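Local atomic coordinates of ICChI, a glycosylated chitinase (PDB entry 6IDN), a protein that hydrolyses chitin and also has lysozyme activity, as a glycosylated plant enzyme of glycosyl hydrolase family 18. Residues A[132-135]-A[136-139]; A[161-165]-A[166-170]. All blocks are in the same frame, centred on the assembly; numbering follows the deposited sequence. Where two conformers were deposited one is given.

Interaction 1. Residues A[132-135]-A[136-139]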
ATOM      1  N   ASP A 132      15.824   7.314   6.052  1.00 18.79           N
ATOM      2  CA  ASP A 132      16.288   8.474   5.298  1.00 18.03           C
ATOM      3  C   ASP A 132      15.957   8.383   3.809  1.00 18.58           C
ATOM      4  O   ASP A 132      16.002   7.311   3.193  1.00 17.72           O
ATOM      5  CB  ASP A 132      17.808   8.648   5.460  1.00 22.52           C
ATOM      6  CG  ASP A 132      18.198   9.215   6.805  1.00 32.97           C
ATOM      7  OD1 ASP A 132      17.298   9.710   7.520  1.00 52.01           O
ATOM      8  OD2 ASP A 132      19.408   9.187   7.143  1.00 42.43           O
ATOM      9  N   TYR A 133      15.657   9.545   3.228  1.00 19.18           N
ATOM     10  CA  TYR A 133      15.541   9.804   1.779  1.00 17.97           C
ATOM     11  C   TYR A 133      14.267   9.269   1.138  1.00 16.87           C
ATOM     12  O   TYR A 133      14.126   9.380  -0.091  1.00 17.47           O
ATOM     13  CB  TYR A 133      16.758   9.279   1.005  1.00 17.75           C
ATOM     14  CG  TYR A 133      18.052   9.766   1.593  1.00 19.99           C
ATOM     15  CD1 TYR A 133      18.368  11.116   1.592  1.00 20.83           C
ATOM     16  CD2 TYR A 133      18.944   8.882   2.162  1.00 19.09           C
ATOM     17  CE1 TYR A 133      19.532  11.570   2.149  1.00 22.94           C
ATOM     18  CE2 TYR A 133      20.107   9.321   2.727  1.00 21.16           C
ATOM     19  CZ  TYR A 133      20.413  10.665   2.707  1.00 25.65           C
ATOM     20  OH  TYR A 133      21.594  11.108   3.276  1.00 29.70           O
ATOM     21  N   TYR A 134      13.308   8.737   1.904  1.00 14.59           N
ATOM     22  CA  TYR A 134      12.027   8.376   1.300  1.00 14.49           C
ATOM     23  C   TYR A 134      11.243   9.614   0.881  1.00 14.38           C
ATOM     24  O   TYR A 134      10.425   9.546  -0.056  1.00 16.23           O
ATOM     25  CB  TYR A 134      11.223   7.504   2.275  1.00 14.33           C
ATOM     26  CG  TYR A 134      11.797   6.108   2.352  1.00 13.58           C
ATOM     27  CD1 TYR A 134      11.709   5.256   1.264  1.00 15.84           C
ATOM     28  CD2 TYR A 134      12.445   5.657   3.497  1.00 15.60           C
ATOM     29  CE1 TYR A 134      12.250   3.977   1.308  1.00 15.88           C
ATOM     30  CE2 TYR A 134      12.996   4.378   3.544  1.00 16.29           C
ATOM     31  CZ  TYR A 134      12.889   3.546   2.456  1.00 17.03           C
ATOM     32  OH  TYR A 134      13.431   2.283   2.506  1.00 18.63           O
ATOM     33  N   ASP A 135      11.470  10.752   1.550  1.00 15.02           N
ATOM     34  CA  ASP A 135      10.914  12.008   1.051  1.00 15.23           C
ATOM     35  C   ASP A 135      11.448  12.329  -0.342  1.00 14.99           C
ATOM     36  O   ASP A 135      10.685  12.730  -1.232  1.00 15.28           O
ATOM     37  CB  ASP A 135      11.187  13.171   2.029  1.00 16.17           C
ATOM     38  CG  ASP A 135      12.647  13.306   2.484  1.00 19.38           C
ATOM     39  OD1 ASP A 135      13.489  12.413   2.268  1.00 18.22           O
ATOM     40  OD2 ASP A 135      12.941  14.354   3.124  1.00 21.09           O
ATOM     41  N   THR A 136      12.753  12.150  -0.551  1.00 15.23           N
ATOM     42  CA  THR A 136      13.354  12.400  -1.860  1.00 13.01           C
ATOM     43  C   THR A 136      12.836  11.406  -2.899  1.00 14.17           C
ATOM     44  O   THR A 136      12.533  11.788  -4.036  1.00 14.95           O
ATOM     45  CB  THR A 136      14.888  12.342  -1.734  1.00 12.86           C
ATOM     46  OG1 THR A 136      15.319  13.265  -0.710  1.00 24.22           O
ATOM     47  CG2 THR A 136      15.579  12.700  -3.044  1.00 14.70           C
ATOM     48  N   LEU A 137      12.676  10.131  -2.515  1.00 13.24           N
ATOM     49  CA  LEU A 137      12.123   9.148  -3.449  1.00 13.86           C
ATOM     50  C   LEU A 137      10.727   9.559  -3.906  1.00 15.09           C
ATOM     51  O   LEU A 137      10.420   9.501  -5.106  1.00 14.11           O
ATOM     52  CB  LEU A 137      12.109   7.744  -2.809  1.00 13.56           C
ATOM     53  CG  LEU A 137      11.488   6.601  -3.625  1.00 15.68           C
ATOM     54  CD1 LEU A 137      12.194   6.466  -4.988  1.00 15.23           C
ATOM     55  CD2 LEU A 137      11.531   5.297  -2.847  1.00 14.21           C
ATOM     56  N   ALA A 138       9.871   9.999  -2.971  1.00 12.94           N
ATOM     57  CA  ALA A 138       8.532  10.439  -3.356  1.00 13.80           C
ATOM     58  C   ALA A 138       8.604  11.641  -4.287  1.00 13.39           C
ATOM     59  O   ALA A 138       7.855  11.720  -5.271  1.00 15.38           O
ATOM     60  CB  ALA A 138       7.699  10.774  -2.116  1.00 16.84           C
ATOM     61  N   GLU A 139       9.494  12.593  -3.979  1.00 13.63           N
ATOM     62  CA  GLU A 139       9.633  13.784  -4.812  1.00 13.34           C
ATOM     63  C   GLU A 139      10.135  13.421  -6.206  1.00 15.60           C
ATOM     64  O   GLU A 139       9.673  13.975  -7.210  1.00 17.19           O
ATOM     65  CB  GLU A 139      10.582  14.774  -4.112  1.00 13.72           C
ATOM     66  CG  GLU A 139       9.909  15.511  -2.909  1.00 15.87           C
ATOM     67  CD  GLU A 139      10.878  16.318  -2.059  1.00 18.92           C
ATOM     68  OE1 GLU A 139      12.103  16.093  -2.160  1.00 21.71           O
ATOM     69  OE2 GLU A 139      10.424  17.204  -1.297  1.00 20.28           O
TER

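Interaction 2. Residues A[161-165]-A[166-170]. With NAG (2-acetamido-2-deoxy-beta-D-glucopyranose), chain C.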
ATOM      1  N   GLU A 161       1.068   4.690  15.418  1.00 19.10           N
ATOM      2  CA  GLU A 161       1.654   5.565  16.436  1.00 22.78           C
ATOM      3  C   GLU A 161       2.310   6.745  15.729  1.00 22.03           C
ATOM      4  O   GLU A 161       3.270   6.574  14.974  1.00 28.58           O
ATOM      5  CB  GLU A 161       2.647   4.808  17.320  1.00 26.61           C
ATOM      6  CG  GLU A 161       2.927   5.490  18.644  1.00 32.30           C
ATOM      7  CD  GLU A 161       3.552   4.572  19.673  1.00 38.67           C
ATOM      8  OE1 GLU A 161       3.823   3.388  19.361  1.00 38.70           O
ATOM      9  OE2 GLU A 161       3.787   5.053  20.799  1.00 48.44           O
ATOM     10  N   PHE A 162       1.767   7.935  15.942  1.00 25.41           N
ATOM     11  CA  PHE A 162       2.168   9.146  15.245  1.00 20.36           C
ATOM     12  C   PHE A 162       3.212   9.905  16.059  1.00 22.44           C
ATOM     13  O   PHE A 162       3.065  10.052  17.281  1.00 27.50           O
ATOM     14  CB  PHE A 162       0.944  10.038  15.010  1.00 20.00           C
ATOM     15  CG  PHE A 162       1.236  11.293  14.229  1.00 20.82           C
ATOM     16  CD1 PHE A 162       1.718  12.422  14.876  1.00 23.96           C
ATOM     17  CD2 PHE A 162       1.037  11.338  12.861  1.00 19.28           C
ATOM     18  CE1 PHE A 162       1.994  13.588  14.171  1.00 29.56           C
ATOM     19  CE2 PHE A 162       1.304  12.492  12.144  1.00 19.18           C
ATOM     20  CZ  PHE A 162       1.787  13.623  12.804  1.00 23.22           C
ATOM     21  N   PRO A 163       4.286  10.408  15.428  1.00 23.95           N
ATOM     22  CA  PRO A 163       4.630  10.268  14.012  1.00 26.81           C
ATOM     23  C   PRO A 163       5.342   8.947  13.745  1.00 18.76           C
ATOM     24  O   PRO A 163       5.988   8.425  14.658  1.00 24.44           O
ATOM     25  CB  PRO A 163       5.553  11.463  13.765  1.00 30.01           C
ATOM     26  CG  PRO A 163       6.223  11.686  15.081  1.00 34.75           C
ATOM     27  CD  PRO A 163       5.216  11.308  16.144  1.00 26.84           C
ATOM     28  N   ASP A 164       5.200   8.415  12.528  1.00 18.01           N
ATOM     29  CA  ASP A 164       5.823   7.152  12.155  1.00 18.40           C
ATOM     30  C   ASP A 164       7.300   7.372  11.847  1.00 19.53           C
ATOM     31  O   ASP A 164       7.648   8.212  11.015  1.00 21.13           O
ATOM     32  CB  ASP A 164       5.104   6.569  10.935  1.00 19.60           C
ATOM     33  CG  ASP A 164       5.638   5.224  10.541  1.00 21.51           C
ATOM     34  OD1 ASP A 164       5.146   4.211  11.080  1.00 23.83           O
ATOM     35  OD2 ASP A 164       6.568   5.175   9.714  1.00 19.41           O
ATOM     36  N   TYR A 165       8.178   6.619  12.524  0.54 19.09           N
ATOM     37  CA  TYR A 165       9.615   6.797  12.318  0.54 19.76           C
ATOM     38  C   TYR A 165       9.983   6.681  10.847  0.54 19.03           C
ATOM     39  O   TYR A 165      10.730   7.510  10.314  0.54 19.19           O
ATOM     40  CB  TYR A 165      10.423   5.771  13.124  0.54 21.61           C
ATOM     41  CG  TYR A 165      11.851   5.586  12.603  0.54 23.85           C
ATOM     42  CD1 TYR A 165      12.830   6.550  12.826  0.54 29.63           C
ATOM     43  CD2 TYR A 165      12.217   4.454  11.882  0.54 21.83           C
ATOM     44  CE1 TYR A 165      14.132   6.390  12.342  0.54 24.65           C
ATOM     45  CE2 TYR A 165      13.522   4.286  11.399  0.54 22.70           C
ATOM     46  CZ  TYR A 165      14.472   5.257  11.629  0.54 24.08           C
ATOM     47  OH  TYR A 165      15.769   5.084  11.152  0.54 25.10           O
ATOM     48  N   TYR A 166       9.480   5.640  10.177  1.00 16.98           N
ATOM     49  CA  TYR A 166       9.972   5.337   8.839  1.00 18.76           C
ATOM     50  C   TYR A 166       9.439   6.306   7.811  1.00 19.11           C
ATOM     51  O   TYR A 166      10.142   6.635   6.850  1.00 18.48           O
ATOM     52  CB  TYR A 166       9.602   3.910   8.438  1.00 20.95           C
ATOM     53  CG  TYR A 166      10.230   2.897   9.350  1.00 17.09           C
ATOM     54  CD1 TYR A 166      11.551   2.504   9.185  1.00 19.93           C
ATOM     55  CD2 TYR A 166       9.508   2.358  10.397  1.00 21.33           C
ATOM     56  CE1 TYR A 166      12.127   1.585  10.057  1.00 22.48           C
ATOM     57  CE2 TYR A 166      10.069   1.449  11.263  1.00 20.52           C
ATOM     58  CZ  TYR A 166      11.376   1.061  11.087  1.00 21.84           C
ATOM     59  OH  TYR A 166      11.913   0.140  11.967  1.00 31.71           O
ATOM     60  N   LEU A 167       8.198   6.764   7.991  1.00 17.60           N
ATOM     61  CA  LEU A 167       7.492   7.471   6.939  1.00 15.20           C
ATOM     62  C   LEU A 167       7.141   8.907   7.273  1.00 17.87           C
ATOM     63  O   LEU A 167       6.508   9.574   6.443  1.00 17.60           O
ATOM     64  CB  LEU A 167       6.210   6.714   6.558  1.00 14.75           C
ATOM     65  CG  LEU A 167       6.484   5.395   5.851  1.00 17.07           C
ATOM     66  CD1 LEU A 167       5.220   4.556   5.780  1.00 19.20           C
ATOM     67  CD2 LEU A 167       7.029   5.689   4.452  1.00 17.50           C
ATOM     68  N   ARG A 168       7.520   9.424   8.446  1.00 16.79           N
ATOM     69  CA  ARG A 168       7.073  10.777   8.776  1.00 18.24           C
ATOM     70  C   ARG A 168       7.604  11.789   7.770  1.00 17.90           C
ATOM     71  O   ARG A 168       6.863  12.675   7.341  1.00 17.62           O
ATOM     72  CB  ARG A 168       7.462  11.155  10.207  1.00 21.94           C
ATOM     73  CG  ARG A 168       8.905  11.312  10.457  1.00 23.74           C
ATOM     74  CD  ARG A 168       9.172  11.514  11.944  1.00 36.45           C
ATOM     75  NE  ARG A 168       8.705  12.814  12.413  1.00 28.06           N
ATOM     76  CZ  ARG A 168       8.884  13.269  13.650  1.00 34.92           C
ATOM     77  NH1 ARG A 168       9.506  12.520  14.563  1.00 33.09           N
ATOM     78  NH2 ARG A 168       8.428  14.470  13.984  1.00 33.09           N
ATOM     79  N   GLU A 169       8.855  11.638   7.325  1.00 17.31           N
ATOM     80  CA  GLU A 169       9.423  12.609   6.389  1.00 17.28           C
ATOM     81  C   GLU A 169       8.764  12.500   5.026  1.00 17.37           C
ATOM     82  O   GLU A 169       8.485  13.515   4.378  1.00 18.06           O
ATOM     83  CB  GLU A 169      10.931  12.408   6.248  1.00 19.84           C
ATOM     84  CG  GLU A 169      11.750  12.818   7.461  1.00 21.88           C
ATOM     85  CD  GLU A 169      13.238  12.616   7.240  1.00 34.68           C
ATOM     86  OE1 GLU A 169      13.607  11.944   6.253  1.00 27.01           O
ATOM     87  OE2 GLU A 169      14.053  13.123   8.043  1.00 38.91           O
ATOM     88  N   ALA A 170       8.531  11.277   4.559  1.00 14.64           N
ATOM     89  CA  ALA A 170       7.874  11.113   3.269  1.00 13.84           C
ATOM     90  C   ALA A 170       6.475  11.708   3.312  1.00 13.89           C
ATOM     91  O   ALA A 170       6.080  12.478   2.422  1.00 14.65           O
ATOM     92  CB  ALA A 170       7.838   9.624   2.898  1.00 14.85           C
TER
HETATM   93  C1  NAG C   1       6.953  18.466   9.049  1.00 21.15           C
HETATM   94  C2  NAG C   1       7.130  18.108  10.524  1.00 24.51           C
HETATM   95  C3  NAG C   1       7.122  19.377  11.385  1.00 21.94           C
HETATM   96  C4  NAG C   1       8.129  20.384  10.842  1.00 21.10           C
HETATM   97  C5  NAG C   1       7.871  20.638   9.361  1.00 19.99           C
HETATM   98  C6  NAG C   1       8.892  21.545   8.712  1.00 22.95           C
HETATM   99  C7  NAG C   1       6.343  15.910  11.295  1.00 24.01           C
HETATM  100  C8  NAG C   1       5.152  15.091  11.697  1.00 28.33           C
HETATM  101  N2  NAG C   1       6.093  17.178  10.947  1.00 21.37           N
HETATM  102  O3  NAG C   1       7.454  19.058  12.737  1.00 25.70           O
HETATM  103  O4  NAG C   1       8.024  21.612  11.556  1.00 22.85           O
HETATM  104  O5  NAG C   1       7.947  19.389   8.659  1.00 19.88           O
HETATM  105  O6  NAG C   1       8.621  21.728   7.329  1.00 27.52           O
HETATM  106  O7  NAG C   1       7.481  15.454  11.312  1.00 29.07           O
HETATM  107  O   HOH W   1      10.936   9.552   8.318  1.00 21.27           O

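Interaction 1. Residues A[132-135]-A[136-139]
Three successive i-to-i+4 bonds start the helix here: Leu-137 N donates to Tyr-133 O at 2.9 Å, Ala-138 N to Tyr-134 O at 3.0 Å and Glu-139 N to Asp-135 O at 3.0 Å. Tyr-133 holds the N-cap position. In the first turn, Asp-135 folds its carboxylate back over the backbone. Its CG sits between the backbone N and the carbonyl carbon (chi1 50°), which lets OD1 reach the amide of the next residue, Thr-136 N, at 2.9 Å in a weak, bent bond (133°). Tyr-134 and Leu-137 run alongside each other on the buried side, where Leu-137 CD2 meets the edge of the tyrosine ring at CD1, 4.1 Å away. Both side chains also pack on Phe-124 of strand 121-126, and Leu-137 reaches helix 90-103 through Val-96 and Ala-97. Farther along, Glu-139 keeps its CG beside its backbone N (chi1 -75°), which brings CG alongside the same carbonyl that Glu-139 N binds, 3.3 Å from Asp-135 O. This is the N-terminal turn of helix 134-148, the helix of a beta-alpha-beta unit between strands 121-126 and 153-156 of the TIM barrel.

Interaction 2. Residues A[161-165]-A[166-170]
The loop that leaves strand 153-156 of the barrel turns here into the short helix 168-171, and the same turn packs against a glycan. Asp-164 ties the turn together: its OD2 accepts Leu-167 N at 2.9 Å through the anti lone pair, while its backbone O takes Arg-168 N at 2.8 Å in a weak bond. The other carboxylate oxygen, OD1, is bound by Ala-159 N, so both ends of this buried group are held by backbone amides. Beside it, in one of its two conformers, Tyr-165 sets its edge to the face of Tyr-166 in a T-shaped stack, with centroids 4.6 Å apart and planes at 76°; CD2 of Tyr-165 stands over the ring centre. Pro-163, which follows a cis peptide bond, lays its CG over the middle of one face of the Arg-168 guanidinium, 3.4 Å from CZ. With its chain bent at chi3 (-70°), the arginine turns the edge of that group to the sugar, and O7 of the NAG acetamide accepts two bonds from it, from NE at 3.1 Å and NH2 at 3.0 Å. On the same sugar, the acetamide methyl C8 lies 3.8 Å from Phe-162 CZ. The NAG is probably the first sugar of an N-linked glycan carried on Asn-172, and Phe-162 and Arg-168 hold it against the protein surface at this glycosylation site.

How the interactions relate
Interaction 1 begins a long helix of the outer layer of the barrel, while interaction 2 is a loop turning into a short helix, nearer the glycan. The two meet directly: Asp-135 CB lies 3.6 Å from Glu-169 O, and Ala-170 CB packs against Tyr-134 O at 3.9 Å. Each is only partly buried, and both pack on strand 121-126, through Tyr-134 and Leu-137 in 132-139 and through Tyr-166 and Leu-167 in 161-170. Regular helical backbone bonds carry interaction 1. Interaction 2 relies more on side chains: a buried carboxylate receiving amides, a tyrosine pair, and an arginine that carries its contact out to the sugar.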